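Local coordinates for hypothetical protein, similar to alpha-acetolactate decarboxylase (Staphylococcus aureus subsp. aureus, PDB 1XV2) that probably decarboxylates alpha-acetolactate to acetoin, as expected of an alpha-acetolactate decarboxylase, and binds a zinc ion through three histidines, at residues K55-N60 and F65-G70; Y136-D141 and A230-E235; F161-L166 and V170-F175. All blocks are in the same frame, centred on the assembly; numbering follows the deposited sequence.

Overall arrangement
All three contacts belong to one chain of a two-chain assembly, and none supplies a ligand to the zinc ion held by His176, His178 and His189. Interaction 1 closes a beta hairpin toward one side of the chain's centre; interaction 3 closes another on the opposite side, their own centres about 25 Å apart. Interaction 2 joins two distant pieces of sequence, and the hairpin of interaction 3 lies within the span between them; the centres of interactions 2 and 3 are about 16 Å apart. Interaction 3 comes closest to the metal, with the side chain of Ser172 about 8 Å from zinc, against about 11 Å for Ala59 and about 13 Å for Ile140.

Interaction 1. Residues K55-N60 and F65-G70; sequences KAYHAN and FIELKG
The backbone N of His58 donates to Ile66 O at 2.7 Å, nearly in line with the carbonyl bond (C=O...N 167°). Ile66 N answers to His58 O at 3.0 Å, which makes these two the hydrogen-bonded pair of an antiparallel hairpin. Beyond it, Leu68 N reaches Ala56 O at 2.8 Å. Tyr57, Ala59, Phe65 and Glu67 share one face of the sheet. There the Phe65 ring, with CG anti to the backbone N (chi1 -168°), lies along the neighbouring strand: its CE2 meets Tyr57 CB and its CD1 meets Ala59 CB at 3.8 Å, where the small methyl leaves room for the ring. The Tyr57 and Phe65 rings are near parallel (30°) but slid apart with little overlap. On the other face His58 CB packs against Leu68 CD2 at 3.5 Å, while its NE2 bonds to Asp46 O. The Lys55 chain, bent at three successive torsions, curls back to bring NZ within 3.0 Å of Glu67 OE1 in a salt bridge whose hydrogen bond is weak. Glu67 OE2 accepts from a water that links it to Ala56 N. A partly exposed charge pair and a water thus tie the open end of the hairpin.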
ATOM      1  N   LYS A  55     -12.192   3.679  22.186  1.00 27.30           N
ATOM      2  CA  LYS A  55     -11.372   3.312  23.335  1.00 26.12           C
ATOM      3  C   LYS A  55     -10.298   2.325  22.886  1.00 24.98           C
ATOM      4  O   LYS A  55     -10.485   1.600  21.911  1.00 23.41           O
ATOM      5  CB  LYS A  55     -12.241   2.679  24.425  1.00 28.93           C
ATOM      6  CG  LYS A  55     -13.528   3.443  24.724  1.00 32.20           C
ATOM      7  CD  LYS A  55     -13.256   4.878  25.144  1.00 34.55           C
ATOM      8  CE  LYS A  55     -12.473   4.933  26.447  1.00 37.60           C
ATOM      9  NZ  LYS A  55     -13.192   4.258  27.566  1.00 38.07           N
ATOM     10  N   ALA A  56      -9.176   2.297  23.596  1.00 23.06           N
ATOM     11  CA  ALA A  56      -8.084   1.396  23.248  1.00 22.33           C
ATOM     12  C   ALA A  56      -7.859   0.378  24.355  1.00 21.96           C
ATOM     13  O   ALA A  56      -7.528   0.739  25.478  1.00 24.95           O
ATOM     14  CB  ALA A  56      -6.809   2.195  23.000  1.00 22.10           C
ATOM     15  N   TYR A  57      -8.038  -0.898  24.029  1.00 21.03           N
ATOM     16  CA  TYR A  57      -7.866  -1.973  24.999  1.00 20.15           C
ATOM     17  C   TYR A  57      -6.643  -2.832  24.699  1.00 19.59           C
ATOM     18  O   TYR A  57      -6.203  -2.934  23.551  1.00 17.44           O
ATOM     19  CB  TYR A  57      -9.117  -2.857  25.016  1.00 21.96           C
ATOM     20  CG  TYR A  57     -10.382  -2.106  25.364  1.00 24.62           C
ATOM     21  CD1 TYR A  57     -10.628  -1.686  26.671  1.00 25.48           C
ATOM     22  CD2 TYR A  57     -11.312  -1.776  24.380  1.00 25.46           C
ATOM     23  CE1 TYR A  57     -11.766  -0.954  26.989  1.00 26.70           C
ATOM     24  CE2 TYR A  57     -12.456  -1.043  24.687  1.00 27.34           C
ATOM     25  CZ  TYR A  57     -12.674  -0.635  25.995  1.00 27.94           C
ATOM     26  OH  TYR A  57     -13.795   0.098  26.310  1.00 30.77           O
ATOM     27  N   HIS A  58      -6.101  -3.460  25.737  1.00 18.26           N
ATOM     28  CA  HIS A  58      -4.933  -4.308  25.569  1.00 18.52           C
ATOM     29  C   HIS A  58      -5.034  -5.621  26.332  1.00 19.95           C
ATOM     30  O   HIS A  58      -5.282  -5.639  27.540  1.00 20.21           O
ATOM     31  CB  HIS A  58      -3.671  -3.564  26.011  1.00 16.27           C
ATOM     32  CG  HIS A  58      -2.407  -4.325  25.759  1.00 15.17           C
ATOM     33  ND1 HIS A  58      -1.591  -4.773  26.774  1.00 14.37           N
ATOM     34  CD2 HIS A  58      -1.820  -4.717  24.603  1.00 14.14           C
ATOM     35  CE1 HIS A  58      -0.554  -5.407  26.257  1.00 15.05           C
ATOM     36  NE2 HIS A  58      -0.670  -5.388  24.940  1.00 17.66           N
ATOM     37  N   ALA A  59      -4.841  -6.719  25.609  1.00 20.51           N
ATOM     38  CA  ALA A  59      -4.879  -8.054  26.191  1.00 20.19           C
ATOM     39  C   ALA A  59      -3.486  -8.640  26.007  1.00 20.34           C
ATOM     40  O   ALA A  59      -3.012  -8.766  24.877  1.00 19.33           O
ATOM     41  CB  ALA A  59      -5.918  -8.911  25.474  1.00 20.80           C
ATOM     42  N   ASN A  60      -2.817  -8.983  27.103  1.00 19.58           N
ATOM     43  CA  ASN A  60      -1.474  -9.529  26.985  1.00 20.16           C
ATOM     44  C   ASN A  60      -1.368 -11.014  27.273  1.00 20.80           C
ATOM     45  O   ASN A  60      -2.354 -11.679  27.600  1.00 21.44           O
ATOM     46  CB  ASN A  60      -0.482  -8.765  27.879  1.00 21.72           C
ATOM     47  CG  ASN A  60      -0.767  -8.935  29.363  1.00 22.20           C
ATOM     48  OD1 ASN A  60      -1.151 -10.010  29.818  1.00 21.50           O
ATOM     49  ND2 ASN A  60      -0.557  -7.870  30.129  1.00 23.64           N
ATOM     50  N   PHE A  65      -6.130  -7.666  30.955  1.00 24.36           N
ATOM     51  CA  PHE A  65      -6.919  -6.930  29.977  1.00 25.33           C
ATOM     52  C   PHE A  65      -7.209  -5.555  30.558  1.00 25.81           C
ATOM     53  O   PHE A  65      -7.860  -5.444  31.595  1.00 25.42           O
ATOM     54  CB  PHE A  65      -8.235  -7.667  29.702  1.00 24.92           C
ATOM     55  CG  PHE A  65      -8.989  -7.156  28.501  1.00 26.33           C
ATOM     56  CD1 PHE A  65      -9.022  -7.892  27.320  1.00 25.97           C
ATOM     57  CD2 PHE A  65      -9.670  -5.943  28.553  1.00 25.59           C
ATOM     58  CE1 PHE A  65      -9.724  -7.428  26.206  1.00 28.43           C
ATOM     59  CE2 PHE A  65     -10.373  -5.470  27.445  1.00 27.97           C
ATOM     60  CZ  PHE A  65     -10.401  -6.214  26.269  1.00 27.52           C
ATOM     61  N   ILE A  66      -6.728  -4.507  29.899  1.00 26.73           N
ATOM     62  CA  ILE A  66      -6.943  -3.155  30.400  1.00 28.20           C
ATOM     63  C   ILE A  66      -7.130  -2.103  29.311  1.00 28.91           C
ATOM     64  O   ILE A  66      -6.891  -2.360  28.129  1.00 27.89           O
ATOM     65  CB  ILE A  66      -5.760  -2.717  31.313  1.00 29.77           C
ATOM     66  CG1 ILE A  66      -4.425  -2.891  30.583  1.00 31.04           C
ATOM     67  CG2 ILE A  66      -5.738  -3.557  32.579  1.00 29.97           C
ATOM     68  CD1 ILE A  66      -4.179  -1.902  29.469  1.00 32.66           C
ATOM     69  N   GLU A  67      -7.576  -0.917  29.715  1.00 28.98           N
ATOM     70  CA  GLU A  67      -7.745   0.177  28.772  1.00 29.62           C
ATOM     71  C   GLU A  67      -6.425   0.936  28.803  1.00 29.37           C
ATOM     72  O   GLU A  67      -5.940   1.309  29.871  1.00 27.41           O
ATOM     73  CB  GLU A  67      -8.879   1.109  29.199  1.00 31.99           C
ATOM     74  CG  GLU A  67      -9.308   2.063  28.093  1.00 34.11           C
ATOM     75  CD  GLU A  67     -10.239   3.152  28.576  1.00 35.31           C
ATOM     76  OE1 GLU A  67     -11.181   2.844  29.334  1.00 37.47           O
ATOM     77  OE2 GLU A  67     -10.036   4.320  28.186  1.00 36.57           O
ATOM     78  N   LEU A  68      -5.839   1.151  27.633  1.00 29.21           N
ATOM     79  CA  LEU A  68      -4.566   1.847  27.538  1.00 28.49           C
ATOM     80  C   LEU A  68      -4.676   3.312  27.950  1.00 29.37           C
ATOM     81  O   LEU A  68      -5.717   3.946  27.766  1.00 29.45           O
ATOM     82  CB  LEU A  68      -4.032   1.736  26.109  1.00 26.85           C
ATOM     83  CG  LEU A  68      -3.783   0.295  25.650  1.00 26.83           C
ATOM     84  CD1 LEU A  68      -3.541   0.248  24.154  1.00 26.94           C
ATOM     85  CD2 LEU A  68      -2.600  -0.274  26.406  1.00 24.27           C
ATOM     86  N   LYS A  69      -3.599   3.846  28.513  1.00 29.95           N
ATOM     87  CA  LYS A  69      -3.576   5.239  28.943  1.00 31.76           C
ATOM     88  C   LYS A  69      -3.593   6.174  27.738  1.00 30.21           C
ATOM     89  O   LYS A  69      -4.247   7.220  27.762  1.00 30.00           O
ATOM     90  CB  LYS A  69      -2.330   5.515  29.789  1.00 34.16           C
ATOM     91  CG  LYS A  69      -2.188   6.969  30.215  1.00 38.57           C
ATOM     92  CD  LYS A  69      -0.916   7.197  31.020  1.00 41.64           C
ATOM     93  CE  LYS A  69      -0.755   8.663  31.403  1.00 42.74           C
ATOM     94  NZ  LYS A  69       0.498   8.897  32.172  1.00 44.39           N
ATOM     95  N   GLY A  70      -2.869   5.795  26.688  1.00 28.10           N
ATOM     96  CA  GLY A  70      -2.821   6.614  25.491  1.00 27.00           C
ATOM     97  C   GLY A  70      -1.416   6.950  25.014  1.00 26.21           C
ATOM     98  O   GLY A  70      -1.201   7.211  23.831  1.00 26.15           O
TER
HETATM   99  O   HOH W   1      -9.350   4.738  25.170  1.00 24.59           O

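Interaction 2. Residues Y136-D141 and A230-E235; sequences YTRLID and AEEIRE
The guanidinium of Arg138 presents its NE and NH2 edge to the carboxylate of Glu232, with the acceptor OE1 close to the guanidinium plane and the two planar groups turned 36° apart. Both nitrogens converge on that one oxygen: NE reaches Glu232 OE1 at 3.0 Å from its syn side, and NH2 reaches the same OE1 at 2.9 Å from above the carboxylate plane. NE adds a weak bond to OE2. A water donating to OE1 at 2.7 Å accepts from Ile140 N at 2.8 Å, linking the carboxylate to the backbone of 136-141. The bend at chi3 (68°), after an extended chi2, turns the guanidinium toward the glutamate. Beside the charged pair, the methyls of Ile140 lie against the carboxylate ends of two glutamates: CG2 touches Glu232 OE2 at 3.6 Å, and CD1 lies 3.7 Å from Glu235 OE2. A branched aliphatic suits this place because its two branches reach residues three apart on helix 229-236. Glu235 directs its charge to Arg144, while Arg138 NH1 bonds to Asp225 O. The contact therefore ties the segment 136-141 to the C-terminal helix, and helix 14-18 adjoins both, its Met18 touching Glu232 and Ile233 and its Leu17 touching Leu139.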
ATOM      1  N   TYR A 136      15.407  -7.344  18.958  1.00 29.33           N
ATOM      2  CA  TYR A 136      14.280  -8.118  18.446  1.00 26.29           C
ATOM      3  C   TYR A 136      14.649  -9.175  17.408  1.00 26.02           C
ATOM      4  O   TYR A 136      15.727  -9.140  16.818  1.00 27.45           O
ATOM      5  CB  TYR A 136      13.244  -7.171  17.842  1.00 22.68           C
ATOM      6  CG  TYR A 136      12.688  -6.172  18.822  1.00 21.53           C
ATOM      7  CD1 TYR A 136      11.994  -6.592  19.960  1.00 20.75           C
ATOM      8  CD2 TYR A 136      12.840  -4.801  18.610  1.00 20.14           C
ATOM      9  CE1 TYR A 136      11.465  -5.667  20.863  1.00 21.29           C
ATOM     10  CE2 TYR A 136      12.313  -3.871  19.503  1.00 21.11           C
ATOM     11  CZ  TYR A 136      11.627  -4.310  20.624  1.00 20.46           C
ATOM     12  OH  TYR A 136      11.100  -3.394  21.501  1.00 22.17           O
ATOM     13  N   THR A 137      13.736 -10.120  17.203  1.00 24.76           N
ATOM     14  CA  THR A 137      13.909 -11.188  16.223  1.00 24.80           C
ATOM     15  C   THR A 137      12.655 -11.184  15.358  1.00 24.30           C
ATOM     16  O   THR A 137      11.750 -10.375  15.577  1.00 24.73           O
ATOM     17  CB  THR A 137      14.016 -12.576  16.883  1.00 25.70           C
ATOM     18  OG1 THR A 137      12.779 -12.886  17.541  1.00 27.52           O
ATOM     19  CG2 THR A 137      15.151 -12.605  17.899  1.00 28.17           C
ATOM     20  N   ARG A 138      12.594 -12.084  14.383  1.00 22.48           N
ATOM     21  CA  ARG A 138      11.426 -12.164  13.514  1.00 23.18           C
ATOM     22  C   ARG A 138      10.214 -12.526  14.372  1.00 21.80           C
ATOM     23  O   ARG A 138      10.288 -13.401  15.232  1.00 21.58           O
ATOM     24  CB  ARG A 138      11.656 -13.204  12.415  1.00 23.02           C
ATOM     25  CG  ARG A 138      12.876 -12.906  11.549  1.00 25.58           C
ATOM     26  CD  ARG A 138      12.972 -13.861  10.372  1.00 28.13           C
ATOM     27  NE  ARG A 138      11.896 -13.646   9.410  1.00 29.27           N
ATOM     28  CZ  ARG A 138      11.808 -12.590   8.607  1.00 29.73           C
ATOM     29  NH1 ARG A 138      12.735 -11.643   8.639  1.00 29.80           N
ATOM     30  NH2 ARG A 138      10.785 -12.479   7.773  1.00 30.67           N
ATOM     31  N   LEU A 139       9.103 -11.843  14.131  1.00 21.57           N
ATOM     32  CA  LEU A 139       7.880 -12.048  14.903  1.00 21.80           C
ATOM     33  C   LEU A 139       7.351 -13.482  14.922  1.00 23.05           C
ATOM     34  O   LEU A 139       6.585 -13.856  15.815  1.00 21.67           O
ATOM     35  CB  LEU A 139       6.792 -11.102  14.395  1.00 20.34           C
ATOM     36  CG  LEU A 139       5.563 -10.955  15.292  1.00 21.03           C
ATOM     37  CD1 LEU A 139       5.999 -10.559  16.696  1.00 19.52           C
ATOM     38  CD2 LEU A 139       4.626  -9.912  14.711  1.00 19.85           C
ATOM     39  N   ILE A 140       7.758 -14.286  13.945  1.00 23.97           N
ATOM     40  CA  ILE A 140       7.306 -15.671  13.873  1.00 25.99           C
ATOM     41  C   ILE A 140       7.719 -16.439  15.128  1.00 27.53           C
ATOM     42  O   ILE A 140       7.049 -17.392  15.538  1.00 27.11           O
ATOM     43  CB  ILE A 140       7.886 -16.384  12.625  1.00 26.17           C
ATOM     44  CG1 ILE A 140       7.303 -17.792  12.505  1.00 26.82           C
ATOM     45  CG2 ILE A 140       9.406 -16.441  12.710  1.00 25.77           C
ATOM     46  CD1 ILE A 140       5.795 -17.821  12.345  1.00 27.17           C
ATOM     47  N   ASP A 141       8.820 -16.012  15.741  1.00 27.61           N
ATOM     48  CA  ASP A 141       9.327 -16.666  16.942  1.00 29.13           C
ATOM     49  C   ASP A 141       8.388 -16.447  18.118  1.00 27.79           C
ATOM     50  O   ASP A 141       8.274 -17.296  18.997  1.00 26.63           O
ATOM     51  CB  ASP A 141      10.725 -16.144  17.299  1.00 30.56           C
ATOM     52  CG  ASP A 141      11.741 -16.388  16.195  1.00 32.87           C
ATOM     53  OD1 ASP A 141      11.751 -17.499  15.624  1.00 33.05           O
ATOM     54  OD2 ASP A 141      12.539 -15.469  15.907  1.00 35.27           O
ATOM     55  N   ALA A 230       5.828 -14.063   3.500  1.00 32.32           N
ATOM     56  CA  ALA A 230       4.482 -14.481   3.123  1.00 33.57           C
ATOM     57  C   ALA A 230       4.089 -15.784   3.814  1.00 34.41           C
ATOM     58  O   ALA A 230       2.964 -15.926   4.291  1.00 35.24           O
ATOM     59  CB  ALA A 230       4.383 -14.640   1.613  1.00 34.74           C
ATOM     60  N   GLU A 231       5.017 -16.734   3.866  1.00 34.58           N
ATOM     61  CA  GLU A 231       4.757 -18.021   4.502  1.00 35.08           C
ATOM     62  C   GLU A 231       4.643 -17.883   6.018  1.00 34.06           C
ATOM     63  O   GLU A 231       3.834 -18.560   6.651  1.00 34.86           O
ATOM     64  CB  GLU A 231       5.871 -19.021   4.173  1.00 37.65           C
ATOM     65  CG  GLU A 231       5.957 -19.445   2.708  1.00 41.47           C
ATOM     66  CD  GLU A 231       6.350 -18.307   1.780  1.00 43.33           C
ATOM     67  OE1 GLU A 231       7.398 -17.670   2.023  1.00 43.66           O
ATOM     68  OE2 GLU A 231       5.615 -18.056   0.799  1.00 45.22           O
ATOM     69  N   GLU A 232       5.459 -17.010   6.599  1.00 31.98           N
ATOM     70  CA  GLU A 232       5.434 -16.806   8.040  1.00 30.49           C
ATOM     71  C   GLU A 232       4.121 -16.168   8.488  1.00 28.93           C
ATOM     72  O   GLU A 232       3.570 -16.532   9.529  1.00 28.17           O
ATOM     73  CB  GLU A 232       6.616 -15.934   8.478  1.00 30.95           C
ATOM     74  CG  GLU A 232       7.976 -16.466   8.047  1.00 32.67           C
ATOM     75  CD  GLU A 232       9.130 -15.789   8.766  1.00 32.17           C
ATOM     76  OE1 GLU A 232       9.111 -14.547   8.898  1.00 31.97           O
ATOM     77  OE2 GLU A 232      10.062 -16.502   9.192  1.00 33.54           O
ATOM     78  N   ILE A 233       3.622 -15.219   7.700  1.00 27.10           N
ATOM     79  CA  ILE A 233       2.373 -14.542   8.021  1.00 26.76           C
ATOM     80  C   ILE A 233       1.217 -15.540   8.083  1.00 28.00           C
ATOM     81  O   ILE A 233       0.308 -15.404   8.904  1.00 26.23           O
ATOM     82  CB  ILE A 233       2.040 -13.453   6.975  1.00 25.48           C
ATOM     83  CG1 ILE A 233       3.031 -12.292   7.095  1.00 24.29           C
ATOM     84  CG2 ILE A 233       0.612 -12.951   7.174  1.00 26.80           C
ATOM     85  CD1 ILE A 233       2.856 -11.220   6.032  1.00 21.38           C
ATOM     86  N   ARG A 234       1.262 -16.545   7.214  1.00 29.27           N
ATOM     87  CA  ARG A 234       0.218 -17.563   7.165  1.00 31.60           C
ATOM     88  C   ARG A 234       0.307 -18.535   8.343  1.00 31.65           C
ATOM     89  O   ARG A 234      -0.697 -19.113   8.754  1.00 30.97           O
ATOM     90  CB  ARG A 234       0.303 -18.319   5.835  1.00 34.36           C
ATOM     91  CG  ARG A 234      -0.017 -17.435   4.631  1.00 38.83           C
ATOM     92  CD  ARG A 234       0.582 -17.976   3.345  1.00 41.72           C
ATOM     93  NE  ARG A 234       0.358 -17.060   2.226  1.00 44.79           N
ATOM     94  CZ  ARG A 234       0.935 -17.176   1.034  1.00 46.11           C
ATOM     95  NH1 ARG A 234       1.780 -18.172   0.793  1.00 46.10           N
ATOM     96  NH2 ARG A 234       0.668 -16.293   0.078  1.00 47.17           N
ATOM     97  N   GLU A 235       1.506 -18.704   8.891  1.00 31.64           N
ATOM     98  CA  GLU A 235       1.695 -19.600  10.025  1.00 32.38           C
ATOM     99  C   GLU A 235       1.407 -18.872  11.336  1.00 32.42           C
ATOM    100  O   GLU A 235       0.823 -19.440  12.262  1.00 32.78           O
ATOM    101  CB  GLU A 235       3.133 -20.125  10.063  1.00 32.87           C
ATOM    102  CG  GLU A 235       3.381 -21.155  11.163  1.00 34.04           C
ATOM    103  CD  GLU A 235       4.857 -21.428  11.405  1.00 34.96           C
ATOM    104  OE1 GLU A 235       5.605 -21.600  10.420  1.00 35.08           O
ATOM    105  OE2 GLU A 235       5.268 -21.481  12.585  1.00 36.16           O
TER
HETATM  106  O   HOH W   2       8.397 -13.526  11.318  1.00 15.85           O

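Interaction 3. Residues F161-L166 and V170-F175; sequences FFTPEL and VGSAGF
Phe162 and Phe175 are matched across the strands as a non-hydrogen-bonded pair in the antiparallel hairpin formed by strands 154-163 and 174-181. From Phe162, CB already lies 3.8 Å from Phe175 CE1; CG, anti to the backbone N (chi1 176°) and 4.1 Å from Phe175 CE1, carries the ring over Gly174 and Phe175. Its CD1 stands over the centre of the Phe175 ring, 3.7 Å from Phe175 CE1, so that the edge of Phe162 meets the face of Phe175 in an edge-to-face pair with planes at 58°. Farther out, CE1 of Phe162 rests on Gly174 CA at 3.7 Å. The positive phi of Gly174 (97°) would press a CB against the preceding carbonyl, which is why glycine suits this position beside the inverse gamma turn centred on Ala173. Phe175 also stacks with Phe99, and helix 95-105 touches both phenylalanines of the pair. On the backbone, Thr163 N donates to Gly174 O at 2.9 Å, whereas the return bond from Gly174 N to Thr163 O is weak. The hydroxyl of Thr163 accepts a weak bond from Ser172 N. A small hydroxyl residue on each segment suits the water bound between them: it donates to Phe161 O at 2.7 Å and hydrogen-bonds to Thr163 OG1 at 2.7 Å and to Ser172 OG at 2.9 Å.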
ATOM      1  N   PHE A 161     -10.073  -6.090   9.710  1.00 13.41           N
ATOM      2  CA  PHE A 161     -10.037  -5.595   8.347  1.00 14.04           C
ATOM      3  C   PHE A 161      -9.743  -6.696   7.350  1.00 14.24           C
ATOM      4  O   PHE A 161      -9.116  -7.703   7.678  1.00 13.59           O
ATOM      5  CB  PHE A 161      -8.949  -4.531   8.216  1.00 14.06           C
ATOM      6  CG  PHE A 161      -9.116  -3.382   9.150  1.00 14.16           C
ATOM      7  CD1 PHE A 161     -10.040  -2.378   8.879  1.00 15.53           C
ATOM      8  CD2 PHE A 161      -8.358  -3.306  10.315  1.00 13.89           C
ATOM      9  CE1 PHE A 161     -10.208  -1.309   9.758  1.00 15.64           C
ATOM     10  CE2 PHE A 161      -8.518  -2.245  11.200  1.00 13.97           C
ATOM     11  CZ  PHE A 161      -9.444  -1.243  10.921  1.00 14.14           C
ATOM     12  N   PHE A 162     -10.197  -6.486   6.124  1.00 14.21           N
ATOM     13  CA  PHE A 162      -9.948  -7.428   5.051  1.00 15.02           C
ATOM     14  C   PHE A 162      -8.967  -6.735   4.120  1.00 15.06           C
ATOM     15  O   PHE A 162      -9.169  -5.577   3.746  1.00 15.44           O
ATOM     16  CB  PHE A 162     -11.232  -7.743   4.284  1.00 15.60           C
ATOM     17  CG  PHE A 162     -11.017  -8.650   3.106  1.00 17.61           C
ATOM     18  CD1 PHE A 162     -10.907 -10.027   3.282  1.00 18.68           C
ATOM     19  CD2 PHE A 162     -10.888  -8.126   1.826  1.00 16.60           C
ATOM     20  CE1 PHE A 162     -10.671 -10.872   2.200  1.00 17.94           C
ATOM     21  CE2 PHE A 162     -10.651  -8.961   0.735  1.00 20.02           C
ATOM     22  CZ  PHE A 162     -10.542 -10.340   0.925  1.00 18.70           C
ATOM     23  N   THR A 163      -7.901  -7.441   3.763  1.00 13.65           N
ATOM     24  CA  THR A 163      -6.886  -6.908   2.870  1.00 13.77           C
ATOM     25  C   THR A 163      -6.947  -7.663   1.546  1.00 14.81           C
ATOM     26  O   THR A 163      -6.925  -8.892   1.530  1.00 13.44           O
ATOM     27  CB  THR A 163      -5.483  -7.080   3.479  1.00 14.51           C
ATOM     28  OG1 THR A 163      -5.425  -6.389   4.733  1.00 12.94           O
ATOM     29  CG2 THR A 163      -4.418  -6.531   2.540  1.00 14.32           C
ATOM     30  N   PRO A 164      -7.036  -6.937   0.418  1.00 16.22           N
ATOM     31  CA  PRO A 164      -7.100  -7.579  -0.899  1.00 17.95           C
ATOM     32  C   PRO A 164      -5.764  -8.217  -1.273  1.00 19.24           C
ATOM     33  O   PRO A 164      -4.703  -7.747  -0.857  1.00 18.73           O
ATOM     34  CB  PRO A 164      -7.504  -6.428  -1.822  1.00 18.02           C
ATOM     35  CG  PRO A 164      -6.861  -5.245  -1.168  1.00 17.81           C
ATOM     36  CD  PRO A 164      -7.137  -5.471   0.298  1.00 17.19           C
ATOM     37  N   GLU A 165      -5.829  -9.288  -2.061  1.00 19.20           N
ATOM     38  CA  GLU A 165      -4.650 -10.047  -2.473  1.00 18.30           C
ATOM     39  C   GLU A 165      -3.372  -9.267  -2.773  1.00 18.40           C
ATOM     40  O   GLU A 165      -2.343  -9.504  -2.149  1.00 18.18           O
ATOM     41  CB  GLU A 165      -4.986 -10.929  -3.683  1.00 19.77           C
ATOM     42  CG  GLU A 165      -4.010 -12.076  -3.892  1.00 20.36           C
ATOM     43  CD  GLU A 165      -4.321 -12.908  -5.128  1.00 23.06           C
ATOM     44  OE1 GLU A 165      -5.509 -13.217  -5.366  1.00 21.85           O
ATOM     45  OE2 GLU A 165      -3.371 -13.265  -5.859  1.00 24.56           O
ATOM     46  N   LEU A 166      -3.430  -8.349  -3.732  1.00 19.17           N
ATOM     47  CA  LEU A 166      -2.253  -7.571  -4.118  1.00 20.04           C
ATOM     48  C   LEU A 166      -1.580  -6.856  -2.948  1.00 20.62           C
ATOM     49  O   LEU A 166      -0.399  -6.521  -3.014  1.00 19.87           O
ATOM     50  CB  LEU A 166      -2.622  -6.546  -5.196  1.00 19.46           C
ATOM     51  CG  LEU A 166      -1.483  -5.673  -5.737  1.00 20.67           C
ATOM     52  CD1 LEU A 166      -0.414  -6.547  -6.366  1.00 19.48           C
ATOM     53  CD2 LEU A 166      -2.032  -4.686  -6.761  1.00 19.61           C
ATOM     54  N   VAL A 170       1.634  -5.908   3.043  1.00 16.86           N
ATOM     55  CA  VAL A 170       1.455  -4.554   3.560  1.00 16.73           C
ATOM     56  C   VAL A 170       0.436  -4.730   4.677  1.00 16.77           C
ATOM     57  O   VAL A 170       0.555  -4.159   5.761  1.00 14.49           O
ATOM     58  CB  VAL A 170       0.887  -3.611   2.473  1.00 15.75           C
ATOM     59  CG1 VAL A 170       0.612  -2.227   3.059  1.00 16.76           C
ATOM     60  CG2 VAL A 170       1.872  -3.505   1.327  1.00 15.96           C
ATOM     61  N   GLY A 171      -0.564  -5.551   4.382  1.00 17.27           N
ATOM     62  CA  GLY A 171      -1.597  -5.878   5.343  1.00 18.22           C
ATOM     63  C   GLY A 171      -1.524  -7.387   5.485  1.00 19.14           C
ATOM     64  O   GLY A 171      -0.479  -7.973   5.211  1.00 19.47           O
ATOM     65  N   SER A 172      -2.611  -8.027   5.900  1.00 20.58           N
ATOM     66  CA  SER A 172      -2.601  -9.479   6.050  1.00 23.51           C
ATOM     67  C   SER A 172      -3.452 -10.141   4.976  1.00 23.54           C
ATOM     68  O   SER A 172      -4.420  -9.566   4.494  1.00 26.54           O
ATOM     69  CB  SER A 172      -3.104  -9.874   7.438  1.00 24.93           C
ATOM     70  OG  SER A 172      -4.368  -9.300   7.698  1.00 30.30           O
ATOM     71  N   ALA A 173      -3.076 -11.358   4.608  1.00 23.92           N
ATOM     72  CA  ALA A 173      -3.782 -12.116   3.583  1.00 24.73           C
ATOM     73  C   ALA A 173      -5.228 -12.408   3.967  1.00 23.87           C
ATOM     74  O   ALA A 173      -5.515 -13.430   4.585  1.00 27.27           O
ATOM     75  CB  ALA A 173      -3.039 -13.424   3.316  1.00 26.00           C
ATOM     76  N   GLY A 174      -6.141 -11.516   3.600  1.00 23.33           N
ATOM     77  CA  GLY A 174      -7.540 -11.729   3.930  1.00 21.48           C
ATOM     78  C   GLY A 174      -7.995 -11.010   5.191  1.00 21.38           C
ATOM     79  O   GLY A 174      -7.689  -9.833   5.386  1.00 20.40           O
ATOM     80  N   PHE A 175      -8.723 -11.717   6.053  1.00 19.28           N
ATOM     81  CA  PHE A 175      -9.232 -11.131   7.289  1.00 19.16           C
ATOM     82  C   PHE A 175      -8.229 -11.111   8.439  1.00 18.95           C
ATOM     83  O   PHE A 175      -7.470 -12.060   8.644  1.00 18.81           O
ATOM     84  CB  PHE A 175     -10.489 -11.880   7.754  1.00 19.52           C
ATOM     85  CG  PHE A 175     -11.676 -11.699   6.851  1.00 18.54           C
ATOM     86  CD1 PHE A 175     -12.375 -10.495   6.832  1.00 18.58           C
ATOM     87  CD2 PHE A 175     -12.090 -12.727   6.012  1.00 19.97           C
ATOM     88  CE1 PHE A 175     -13.474 -10.316   5.988  1.00 19.24           C
ATOM     89  CE2 PHE A 175     -13.186 -12.557   5.163  1.00 19.52           C
ATOM     90  CZ  PHE A 175     -13.878 -11.348   5.154  1.00 19.32           C
TER
HETATM   91  O   HOH W   3      -6.509  -7.587   6.857  1.00 13.98           O